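Side-chain contacts in triphenylmethane reductase (Citrobacter sp., PDB 2JL1), which probably uses NADPH to reduce triphenylmethane dyes, an activity of interest for bioremediation, and binds the nucleotide on a Rossmann-type fold: residues A[10-15]-A[138-143]; A[105-110]-A[116-121]; A[214-219]-A[276-281]. All coordinates share one frame; numbering follows the deposited sequence.

Interactions 1 and 2 share the seven-stranded parallel sheet of the nucleotide-binding fold, their centres 13 Å apart. Neighbouring strands 101-107 and 135-140 join them through two probable hydrogen bonds, Gly106 N to Leu138 O at 2.9 Å and Ala108 N to Asn140 O at 3.0 Å. Interaction 1 meets NADP directly, at the pyrophosphate and the nicotinamide; interaction 2 ties strand 101-107 to helix 117-130, and the nearest atoms of its Tyr107 side chain and the cofactor are about 5 Å apart. Interaction 3 joins two helices late in the chain, away from the annotated binding residues: its centre is 23 Å from that of interaction 1 and 30 Å from that of interaction 2.

Interaction 1 of 3, residues A[10-15]-A[138-143]; sequences GQLGGL and LRNALY. With NAP (NADP nicotinamide-adenine-dinucleotide phosphate), chain B.
Leu12 and Tyr143 meet at about a right angle: methyl CD2 of Leu12 lies 3.5 Å from Tyr143 OH, and CD1 stands obliquely to the ring, 4.4 Å from Tyr143 CE1. The leucine reaches this place because its CG lies anti to the backbone N (chi1 -173°), which directs both methyls from the first turn of helix 11-20 toward segment 138-143. The same CD2 also touches the amide of Asn140, 4.1 Å from its ND2, with the two side chains coming from opposite directions. No hydrogen bond passes between the segments; the polar links run through NADP. The glycine-rich loop entering the helix is the TGxxGxxG fingerprint of a Rossmann fold. Here Gln11 N gives a hydrogen bond to pyrophosphate oxygen O2A, and Leu12 N gives a short one of 2.6 Å to O1N, nearly straight at 169°. Gly10, at the N-cap, has no side chain, and the adenosine-side phosphate group lies close against its backbone. On the other segment, Tyr143 has CG anti to its carbonyl carbon (chi1 -57°), which brings one ring face against the nicotinamide carboxamide, with C7N 3.7 Å above the plane and over the centre. Its hydroxyl donates to O5D of the cofactor at 2.9 Å. The carboxamide is gripped at both ends by backbone: Tyr143 N donates to O7N, while N7N donates to Ala141 O at 3.1 Å. Together these bonds and the ring should limit rotation of the amide, and probably of the nicotinamide. Arg175, another NADP-binding residue, packs against Tyr143 from helix 175-186.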
loop_
_atom_site.group_PDB
_atom_site.type_symbol
_atom_site.label_atom_id
_atom_site.label_comp_id
_atom_site.label_asym_id
_atom_site.label_seq_id
_atom_site.Cartn_x
_atom_site.Cartn_y
_atom_site.Cartn_z
ATOM N N GLY A 10 -7.047 -4.583 -23.357
ATOM C CA GLY A 10 -6.004 -3.563 -23.431
ATOM C C GLY A 10 -4.813 -4.085 -24.208
ATOM O O GLY A 10 -4.786 -5.257 -24.609
ATOM N N GLN A 11 -3.816 -3.228 -24.409
ATOM C CA GLN A 11 -2.695 -3.583 -25.278
ATOM C C GLN A 11 -1.866 -4.681 -24.632
ATOM O O GLN A 11 -1.600 -5.714 -25.254
ATOM C CB GLN A 11 -1.866 -2.338 -25.662
ATOM C CG GLN A 11 -2.751 -1.238 -26.272
ATOM C CD GLN A 11 -1.981 -0.002 -26.685
ATOM O OE1 GLN A 11 -1.302 -0.007 -27.709
ATOM N NE2 GLN A 11 -2.087 1.069 -25.890
ATOM N N LEU A 12 -1.513 -4.504 -23.361
ATOM C CA LEU A 12 -0.700 -5.516 -22.682
ATOM C C LEU A 12 -1.452 -6.823 -22.520
ATOM O O LEU A 12 -0.901 -7.881 -22.791
ATOM C CB LEU A 12 -0.219 -5.012 -21.305
ATOM C CG LEU A 12 0.786 -5.884 -20.536
ATOM C CD1 LEU A 12 2.189 -5.817 -21.166
ATOM C CD2 LEU A 12 0.854 -5.437 -19.058
ATOM N N GLY A 13 -2.696 -6.735 -22.055
ATOM C CA GLY A 13 -3.580 -7.891 -21.825
ATOM C C GLY A 13 -3.821 -8.744 -23.059
ATOM O O GLY A 13 -3.798 -9.972 -22.987
ATOM N N GLY A 14 -4.052 -8.088 -24.195
ATOM C CA GLY A 14 -4.266 -8.776 -25.483
ATOM C C GLY A 14 -3.014 -9.526 -25.898
ATOM O O GLY A 14 -3.094 -10.647 -26.382
ATOM N N LEU A 15 -1.848 -8.925 -25.674
ATOM C CA LEU A 15 -0.574 -9.597 -25.978
ATOM C C LEU A 15 -0.282 -10.776 -25.031
ATOM O O LEU A 15 0.305 -11.773 -25.449
ATOM C CB LEU A 15 0.594 -8.603 -25.994
ATOM C CG LEU A 15 0.719 -7.567 -27.115
ATOM C CD1 LEU A 15 1.734 -6.458 -26.715
ATOM C CD2 LEU A 15 1.124 -8.218 -28.434
ATOM N N LEU A 138 5.371 -8.758 -11.042
ATOM C CA LEU A 138 5.968 -8.561 -12.333
ATOM C C LEU A 138 6.164 -7.060 -12.437
ATOM O O LEU A 138 5.263 -6.318 -12.864
ATOM C CB LEU A 138 4.996 -9.064 -13.428
ATOM C CG LEU A 138 4.652 -10.563 -13.411
ATOM C CD1 LEU A 138 3.399 -10.885 -14.277
ATOM C CD2 LEU A 138 5.846 -11.411 -13.843
ATOM N N ARG A 139 7.314 -6.583 -11.981
ATOM C CA ARG A 139 7.514 -5.138 -11.879
ATOM C C ARG A 139 8.015 -4.602 -13.212
ATOM O O ARG A 139 9.203 -4.674 -13.509
ATOM C CB ARG A 139 8.504 -4.815 -10.757
ATOM C CG ARG A 139 7.976 -5.080 -9.358
ATOM C CD ARG A 139 8.970 -4.551 -8.357
ATOM N NE ARG A 139 8.356 -4.283 -7.058
ATOM C CZ ARG A 139 8.959 -3.565 -6.105
ATOM N NH1 ARG A 139 10.184 -3.077 -6.315
ATOM N NH2 ARG A 139 8.352 -3.325 -4.948
ATOM N N ASN A 140 7.096 -4.097 -14.031
ATOM C CA ASN A 140 7.421 -3.756 -15.414
ATOM C C ASN A 140 8.162 -2.429 -15.517
ATOM O O ASN A 140 7.888 -1.512 -14.762
ATOM C CB ASN A 140 6.156 -3.715 -16.277
ATOM C CG ASN A 140 5.572 -5.096 -16.530
ATOM O OD1 ASN A 140 6.226 -6.124 -16.301
ATOM N ND2 ASN A 140 4.323 -5.128 -16.963
ATOM N N ALA A 141 9.084 -2.347 -16.482
ATOM C CA ALA A 141 9.649 -1.083 -16.926
ATOM C C ALA A 141 8.600 -0.235 -17.659
ATOM O O ALA A 141 7.542 -0.731 -18.070
ATOM C CB ALA A 141 10.815 -1.359 -17.893
ATOM N N LEU A 142 8.908 1.050 -17.836
ATOM C CA LEU A 142 8.208 1.843 -18.832
ATOM C C LEU A 142 8.222 1.116 -20.183
ATOM O O LEU A 142 9.186 0.416 -20.491
ATOM C CB LEU A 142 8.871 3.208 -18.972
ATOM C CG LEU A 142 8.943 4.071 -17.705
ATOM C CD1 LEU A 142 9.801 5.326 -18.020
ATOM C CD2 LEU A 142 7.506 4.462 -17.247
ATOM N N TYR A 143 7.151 1.271 -20.969
ATOM C CA TYR A 143 7.060 0.669 -22.301
ATOM C C TYR A 143 7.915 1.402 -23.325
ATOM O O TYR A 143 7.786 2.599 -23.480
ATOM C CB TYR A 143 5.611 0.651 -22.811
ATOM C CG TYR A 143 4.608 -0.059 -21.924
ATOM C CD1 TYR A 143 4.961 -1.201 -21.222
ATOM C CD2 TYR A 143 3.287 0.393 -21.834
ATOM C CE1 TYR A 143 4.026 -1.877 -20.391
ATOM C CE2 TYR A 143 2.347 -0.264 -21.023
ATOM C CZ TYR A 143 2.728 -1.405 -20.320
ATOM O OH TYR A 143 1.826 -2.071 -19.543
HETATM P PA NAP B . -4.338 -0.057 -21.936
HETATM O O1A NAP B . -4.680 1.386 -21.805
HETATM O O2A NAP B . -4.246 -0.559 -23.323
HETATM O O5B NAP B . -5.353 -0.971 -21.113
HETATM C C5B NAP B . -5.895 -0.625 -19.857
HETATM C C4B NAP B . -6.925 -1.709 -19.578
HETATM O O4B NAP B . -7.570 -1.487 -18.331
HETATM C C3B NAP B . -7.990 -1.670 -20.674
HETATM O O3B NAP B . -8.243 -2.974 -21.129
HETATM C C2B NAP B . -9.212 -1.146 -19.973
HETATM O O2B NAP B . -10.363 -1.769 -20.449
HETATM C C1B NAP B . -8.962 -1.606 -18.551
HETATM N N9A NAP B . -9.801 -0.833 -17.627
HETATM C C8A NAP B . -9.910 0.526 -17.515
HETATM N N7A NAP B . -10.807 0.792 -16.537
HETATM C C5A NAP B . -11.281 -0.380 -16.051
HETATM C C6A NAP B . -12.215 -0.686 -15.061
HETATM N N6A NAP B . -12.842 0.274 -14.387
HETATM N N1A NAP B . -12.486 -2.006 -14.784
HETATM C C2A NAP B . -11.854 -3.011 -15.484
HETATM N N3A NAP B . -10.928 -2.707 -16.456
HETATM C C4A NAP B . -10.655 -1.407 -16.734
HETATM O O3 NAP B . -2.924 -0.275 -21.165
HETATM P PN NAP B . -1.655 -1.191 -21.544
HETATM O O1N NAP B . -2.176 -2.531 -21.862
HETATM O O2N NAP B . -0.816 -0.466 -22.539
HETATM O O5D NAP B . -0.882 -1.305 -20.098
HETATM C C5D NAP B . -1.482 -2.022 -19.028
HETATM C C4D NAP B . -1.394 -1.317 -17.670
HETATM O O4D NAP B . -0.044 -0.972 -17.408
HETATM C C3D NAP B . -2.178 -0.003 -17.629
HETATM O O3D NAP B . -3.499 -0.123 -17.166
HETATM C C2D NAP B . -1.358 0.898 -16.725
HETATM O O2D NAP B . -1.702 0.817 -15.358
HETATM C C1D NAP B . 0.040 0.337 -16.867
HETATM N N1N NAP B . 0.823 1.262 -17.703
HETATM C C2N NAP B . 2.168 1.072 -17.735
HETATM C C3N NAP B . 2.962 1.921 -18.452
HETATM C C7N NAP B . 4.418 1.735 -18.478
HETATM O O7N NAP B . 5.148 2.587 -19.357
HETATM N N7N NAP B . 4.939 0.821 -17.651
HETATM C C4N NAP B . 2.378 2.933 -19.242
HETATM C C5N NAP B . 1.011 3.055 -19.276
HETATM C C6N NAP B . 0.231 2.239 -18.448
HETATM P P2B NAP B . -11.275 -1.108 -21.606
HETATM O O1X NAP B . -10.864 -1.746 -22.919
HETATM O O2X NAP B . -11.088 0.398 -21.700
HETATM O O3X NAP B . -12.702 -1.450 -21.231
#

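Interaction 2 of 3, residues A[105-110]-A[116-121]; sequences TGYAFA and PLAHVH
His121 ND1 is hydrogen-bonded to Tyr104 OH, just before segment 105-110, and also lies 3.7 Å from Gly106 CA. That bond limits rotation of the imidazole while its ring is laid over the strand. Gly106 C sits 4.0 Å above the ring plane and over its centre, with Tyr107 N at similar height but displaced toward the rim. The Gly106-Tyr107 peptide plane is tilted about 23° from the imidazole plane, so the two flat groups lie nearly face to face. With chi1 at -70°, His121 CG is anti to the carbonyl carbon, which carries the ring away from helix 117-130 and onto the strand. Gly106 brings no CB to this surface, and the tightest approach falls one residue on, where His121 CD2 meets Tyr107 CB at 3.4 Å.

Strand 101-107, helix 117-130 and strand 135-140 form a beta-alpha-beta unit of the Rossmann-type sheet. This contact is its strand-helix interface: the axes of strand 105-107 and helix 117-121 approach to 7.7 Å, with 135° between their N-to-C directions. Farther along, Tyr107 CD2 lies 4.1 Å from Ala118 CB, obliquely to the tyrosine ring. A type II turn from Tyr107 to Ala110 then folds the chain back toward the helix, closed by a weak hydrogen bond from Ala110 N to Tyr107 O. Ala118 CB consequently lies near both Ala110 O, at 3.7 Å, and Ala110 CB, at 4.2 Å. Small methyls let the turn and helix come this near. The polar ends of the strand residues are satisfied elsewhere: Tyr107 OH bonds to Glu259, and Thr105 OG1 to the backbone N of NADP-binding Ser74. On the helix, His119 and Val120 pack on Thr130 of the second subunit.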
loop_
_atom_site.group_PDB
_atom_site.type_symbol
_atom_site.label_atom_id
_atom_site.label_comp_id
_atom_site.label_asym_id
_atom_site.label_seq_id
_atom_site.Cartn_x
_atom_site.Cartn_y
_atom_site.Cartn_z
ATOM N N THR A 105 1.044 -6.746 -12.343
ATOM C CA THR A 105 1.915 -5.882 -13.135
ATOM C C THR A 105 2.174 -4.581 -12.376
ATOM O O THR A 105 1.352 -3.629 -12.419
ATOM C CB THR A 105 1.311 -5.539 -14.526
ATOM O OG1 THR A 105 0.055 -4.893 -14.350
ATOM C CG2 THR A 105 1.135 -6.817 -15.366
ATOM N N GLY A 106 3.321 -4.547 -11.710
ATOM C CA GLY A 106 3.747 -3.405 -10.890
ATOM C C GLY A 106 4.709 -2.547 -11.685
ATOM O O GLY A 106 4.592 -2.437 -12.901
ATOM N N TYR A 107 5.639 -1.916 -10.992
ATOM C CA TYR A 107 6.530 -0.946 -11.624
ATOM C C TYR A 107 7.914 -1.195 -11.033
ATOM O O TYR A 107 8.058 -1.292 -9.811
ATOM C CB TYR A 107 6.006 0.469 -11.369
ATOM C CG TYR A 107 6.832 1.588 -11.955
ATOM C CD1 TYR A 107 7.088 1.645 -13.334
ATOM C CD2 TYR A 107 7.338 2.601 -11.139
ATOM C CE1 TYR A 107 7.856 2.685 -13.899
ATOM C CE2 TYR A 107 8.110 3.657 -11.691
ATOM C CZ TYR A 107 8.356 3.687 -13.078
ATOM O OH TYR A 107 9.115 4.704 -13.645
ATOM N N ALA A 108 8.907 -1.379 -11.909
ATOM C CA ALA A 108 10.255 -1.753 -11.509
ATOM C C ALA A 108 10.856 -0.670 -10.649
ATOM O O ALA A 108 10.651 0.534 -10.889
ATOM C CB ALA A 108 11.131 -1.996 -12.735
ATOM N N PHE A 109 11.599 -1.100 -9.650
ATOM C CA PHE A 109 12.305 -0.203 -8.744
ATOM C C PHE A 109 11.399 0.846 -8.105
ATOM O O PHE A 109 11.835 1.976 -7.848
ATOM C CB PHE A 109 13.519 0.410 -9.441
ATOM C CG PHE A 109 14.435 -0.628 -10.035
ATOM C CD1 PHE A 109 15.150 -1.497 -9.209
ATOM C CD2 PHE A 109 14.540 -0.765 -11.395
ATOM C CE1 PHE A 109 15.996 -2.475 -9.753
ATOM C CE2 PHE A 109 15.382 -1.730 -11.953
ATOM C CZ PHE A 109 16.108 -2.584 -11.127
ATOM N N ALA A 110 10.150 0.460 -7.823
ATOM C CA ALA A 110 9.140 1.426 -7.352
ATOM C C ALA A 110 9.598 2.198 -6.097
ATOM O O ALA A 110 9.327 3.409 -5.965
ATOM C CB ALA A 110 7.800 0.714 -7.091
ATOM N N PRO A 116 4.483 9.701 -9.022
ATOM C CA PRO A 116 3.392 9.340 -8.099
ATOM C C PRO A 116 2.802 7.926 -8.268
ATOM O O PRO A 116 2.498 7.275 -7.271
ATOM C CB PRO A 116 2.344 10.429 -8.370
ATOM C CG PRO A 116 3.160 11.618 -8.767
ATOM C CD PRO A 116 4.226 11.016 -9.657
ATOM N N LEU A 117 2.688 7.452 -9.509
ATOM C CA LEU A 117 2.140 6.121 -9.794
ATOM C C LEU A 117 2.895 4.977 -9.084
ATOM O O LEU A 117 2.301 3.941 -8.798
ATOM C CB LEU A 117 2.022 5.873 -11.317
ATOM C CG LEU A 117 1.293 4.555 -11.651
ATOM C CD1 LEU A 117 -0.205 4.607 -11.295
ATOM C CD2 LEU A 117 1.495 4.128 -13.097
ATOM N N ALA A 118 4.178 5.170 -8.757
ATOM C CA ALA A 118 4.937 4.148 -8.015
ATOM C C ALA A 118 4.247 3.835 -6.682
ATOM O O ALA A 118 4.285 2.719 -6.204
ATOM C CB ALA A 118 6.343 4.629 -7.737
ATOM N N HIS A 119 3.648 4.864 -6.078
ATOM C CA HIS A 119 2.981 4.695 -4.794
ATOM C C HIS A 119 1.779 3.757 -4.890
ATOM O O HIS A 119 1.504 2.988 -3.952
ATOM C CB HIS A 119 2.636 6.056 -4.193
ATOM C CG HIS A 119 3.848 6.823 -3.773
ATOM N ND1 HIS A 119 3.907 8.199 -3.762
ATOM C CD2 HIS A 119 5.073 6.388 -3.410
ATOM C CE1 HIS A 119 5.103 8.576 -3.349
ATOM N NE2 HIS A 119 5.834 7.495 -3.146
ATOM N N VAL A 120 1.061 3.845 -6.009
ATOM C CA VAL A 120 -0.099 2.995 -6.262
ATOM C C VAL A 120 0.353 1.542 -6.342
ATOM O O VAL A 120 -0.300 0.649 -5.798
ATOM C CB VAL A 120 -0.771 3.329 -7.616
ATOM C CG1 VAL A 120 -1.869 2.289 -7.933
ATOM C CG2 VAL A 120 -1.387 4.738 -7.605
ATOM N N HIS A 121 1.449 1.306 -7.066
ATOM C CA HIS A 121 1.940 -0.055 -7.261
ATOM C C HIS A 121 2.415 -0.674 -5.958
ATOM O O HIS A 121 2.137 -1.849 -5.670
ATOM C CB HIS A 121 3.019 -0.083 -8.355
ATOM C CG HIS A 121 2.466 0.165 -9.718
ATOM N ND1 HIS A 121 1.457 -0.611 -10.265
ATOM C CD2 HIS A 121 2.724 1.139 -10.620
ATOM C CE1 HIS A 121 1.138 -0.131 -11.456
ATOM N NE2 HIS A 121 1.902 0.922 -11.700
#

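Interaction 3 of 3, residues A[214-219]-A[276-281]; sequences SEVSGK and PLKETV
Glu215 and Lys278 form a salt bridge at the exposed edge of this contact, their side chains crossing at about a right angle. The modelled separation of Glu215 OE1 and Lys278 NZ, 2.4 Å, is unusually short, so the pairing is clear but the exact length is doubtful. Lys278 first runs extended from its helix, then bends at chi3 and chi4 (-64° and -61°), and this double bend swings the ammonium group round to the carboxylate. Its aliphatic stem also packs: Lys278 CG lies 3.8 Å from Val216 CG2, the two side chains sliding past each other in opposite directions. The same valine methyl reaches Val281 CG1 at 4.1 Å. Lys278 and Val281, three residues apart and thus about one turn along, present their side chains from the same side of helix 277-285, and Val216 CG2 touches both.

In the second shell, Gln211 NE2 is hydrogen-bonded to Glu215 OE2, leaving OE1 to the lysine and helping to fix the carboxylate. Ile212 and Leu209 of helix 206-217 continue the apolar surface against Val281, while Met287 packs on Val216. Just beyond the contact, helix 206-217 ends: Gly218 N still bonds to Ser214 O at 2.9 Å, yet Gly218 has positive phi (80°). Ser217 OG then accepts Lys219 N at 3.1 Å, forming an ST turn where the chain leaves the helix. Between two late helices of this NmrA-like reductase, the pattern is that of helix-helix packing: apolar contacts through Val216 and Val281, with a single salt bridge at the exposed side.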
loop_
_atom_site.group_PDB
_atom_site.type_symbol
_atom_site.label_atom_id
_atom_site.label_comp_id
_atom_site.label_asym_id
_atom_site.label_seq_id
_atom_site.Cartn_x
_atom_site.Cartn_y
_atom_site.Cartn_z
ATOM N N SER A 214 17.810 7.941 -37.518
ATOM C CA SER A 214 18.622 8.392 -38.652
ATOM C C SER A 214 19.125 7.233 -39.528
ATOM O O SER A 214 18.985 7.268 -40.756
ATOM C CB SER A 214 19.819 9.197 -38.135
ATOM O OG SER A 214 19.380 10.377 -37.489
ATOM N N GLU A 215 19.687 6.200 -38.889
ATOM C CA GLU A 215 20.199 5.013 -39.587
ATOM C C GLU A 215 19.118 4.271 -40.355
ATOM O O GLU A 215 19.303 3.985 -41.523
ATOM C CB GLU A 215 20.901 4.042 -38.624
ATOM C CG GLU A 215 22.306 4.472 -38.248
ATOM C CD GLU A 215 22.783 3.907 -36.915
ATOM O OE1 GLU A 215 22.152 2.961 -36.380
ATOM O OE2 GLU A 215 23.808 4.411 -36.397
ATOM N N VAL A 216 17.997 3.987 -39.689
ATOM C CA VAL A 216 16.870 3.239 -40.264
ATOM C C VAL A 216 16.189 3.997 -41.412
ATOM O O VAL A 216 15.838 3.408 -42.443
ATOM C CB VAL A 216 15.824 2.882 -39.169
ATOM C CG1 VAL A 216 14.559 2.294 -39.764
ATOM C CG2 VAL A 216 16.403 1.872 -38.180
ATOM N N SER A 217 16.000 5.299 -41.224
ATOM C CA SER A 217 15.175 6.097 -42.130
ATOM C C SER A 217 15.978 6.774 -43.235
ATOM O O SER A 217 15.406 7.186 -44.259
ATOM C CB SER A 217 14.428 7.165 -41.338
ATOM O OG SER A 217 15.312 8.230 -41.013
ATOM N N GLY A 218 17.286 6.905 -43.024
ATOM C CA GLY A 218 18.169 7.593 -43.972
ATOM C C GLY A 218 18.111 9.101 -43.827
ATOM O O GLY A 218 18.877 9.830 -44.457
ATOM N N LYS A 219 17.205 9.598 -43.002
ATOM C CA LYS A 219 17.156 11.040 -42.787
ATOM C C LYS A 219 17.824 11.413 -41.460
ATOM O O LYS A 219 17.638 10.732 -40.456
ATOM C CB LYS A 219 15.715 11.559 -42.914
ATOM C CG LYS A 219 15.398 12.780 -42.082
ATOM C CD LYS A 219 14.634 13.833 -42.854
ATOM C CE LYS A 219 14.822 15.200 -42.167
ATOM N NZ LYS A 219 16.290 15.462 -41.866
ATOM N N PRO A 276 16.440 -5.846 -29.810
ATOM C CA PRO A 276 17.248 -4.647 -29.985
ATOM C C PRO A 276 16.357 -3.442 -30.285
ATOM O O PRO A 276 15.372 -3.564 -31.020
ATOM C CB PRO A 276 18.088 -4.983 -31.218
ATOM C CG PRO A 276 18.148 -6.460 -31.246
ATOM C CD PRO A 276 16.804 -6.892 -30.788
ATOM N N LEU A 277 16.720 -2.286 -29.753
ATOM C CA LEU A 277 15.966 -1.044 -29.998
ATOM C C LEU A 277 15.774 -0.783 -31.495
ATOM O O LEU A 277 14.697 -0.364 -31.930
ATOM C CB LEU A 277 16.674 0.140 -29.333
ATOM C CG LEU A 277 15.972 1.502 -29.315
ATOM C CD1 LEU A 277 14.614 1.448 -28.542
ATOM C CD2 LEU A 277 16.937 2.474 -28.656
ATOM N N LYS A 278 16.817 -1.049 -32.282
ATOM C CA LYS A 278 16.755 -0.814 -33.736
ATOM C C LYS A 278 15.641 -1.623 -34.409
ATOM O O LYS A 278 14.971 -1.110 -35.309
ATOM C CB LYS A 278 18.106 -1.089 -34.421
ATOM C CG LYS A 278 18.142 -0.533 -35.847
ATOM C CD LYS A 278 19.398 -0.897 -36.631
ATOM C CE LYS A 278 20.640 -0.291 -36.016
ATOM N NZ LYS A 278 20.605 1.209 -35.981
ATOM N N GLU A 279 15.455 -2.874 -33.987
ATOM C CA GLU A 279 14.358 -3.729 -34.488
ATOM C C GLU A 279 12.985 -3.156 -34.142
ATOM O O GLU A 279 12.054 -3.212 -34.944
ATOM C CB GLU A 279 14.501 -5.172 -33.972
ATOM C CG GLU A 279 13.357 -6.144 -34.345
ATOM C CD GLU A 279 13.167 -6.408 -35.861
ATOM O OE1 GLU A 279 13.954 -5.910 -36.718
ATOM O OE2 GLU A 279 12.208 -7.156 -36.196
ATOM N N THR A 280 12.867 -2.583 -32.944
ATOM C CA THR A 280 11.616 -1.945 -32.538
ATOM C C THR A 280 11.373 -0.687 -33.366
ATOM O O THR A 280 10.242 -0.421 -33.767
ATOM C CB THR A 280 11.595 -1.673 -30.993
ATOM O OG1 THR A 280 11.802 -2.919 -30.303
ATOM C CG2 THR A 280 10.262 -1.089 -30.560
ATOM N N VAL A 281 12.428 0.085 -33.630
ATOM C CA VAL A 281 12.293 1.281 -34.479
ATOM C C VAL A 281 11.837 0.868 -35.897
ATOM O O VAL A 281 10.928 1.481 -36.473
ATOM C CB VAL A 281 13.599 2.145 -34.518
ATOM C CG1 VAL A 281 13.522 3.228 -35.589
ATOM C CG2 VAL A 281 13.883 2.781 -33.135
#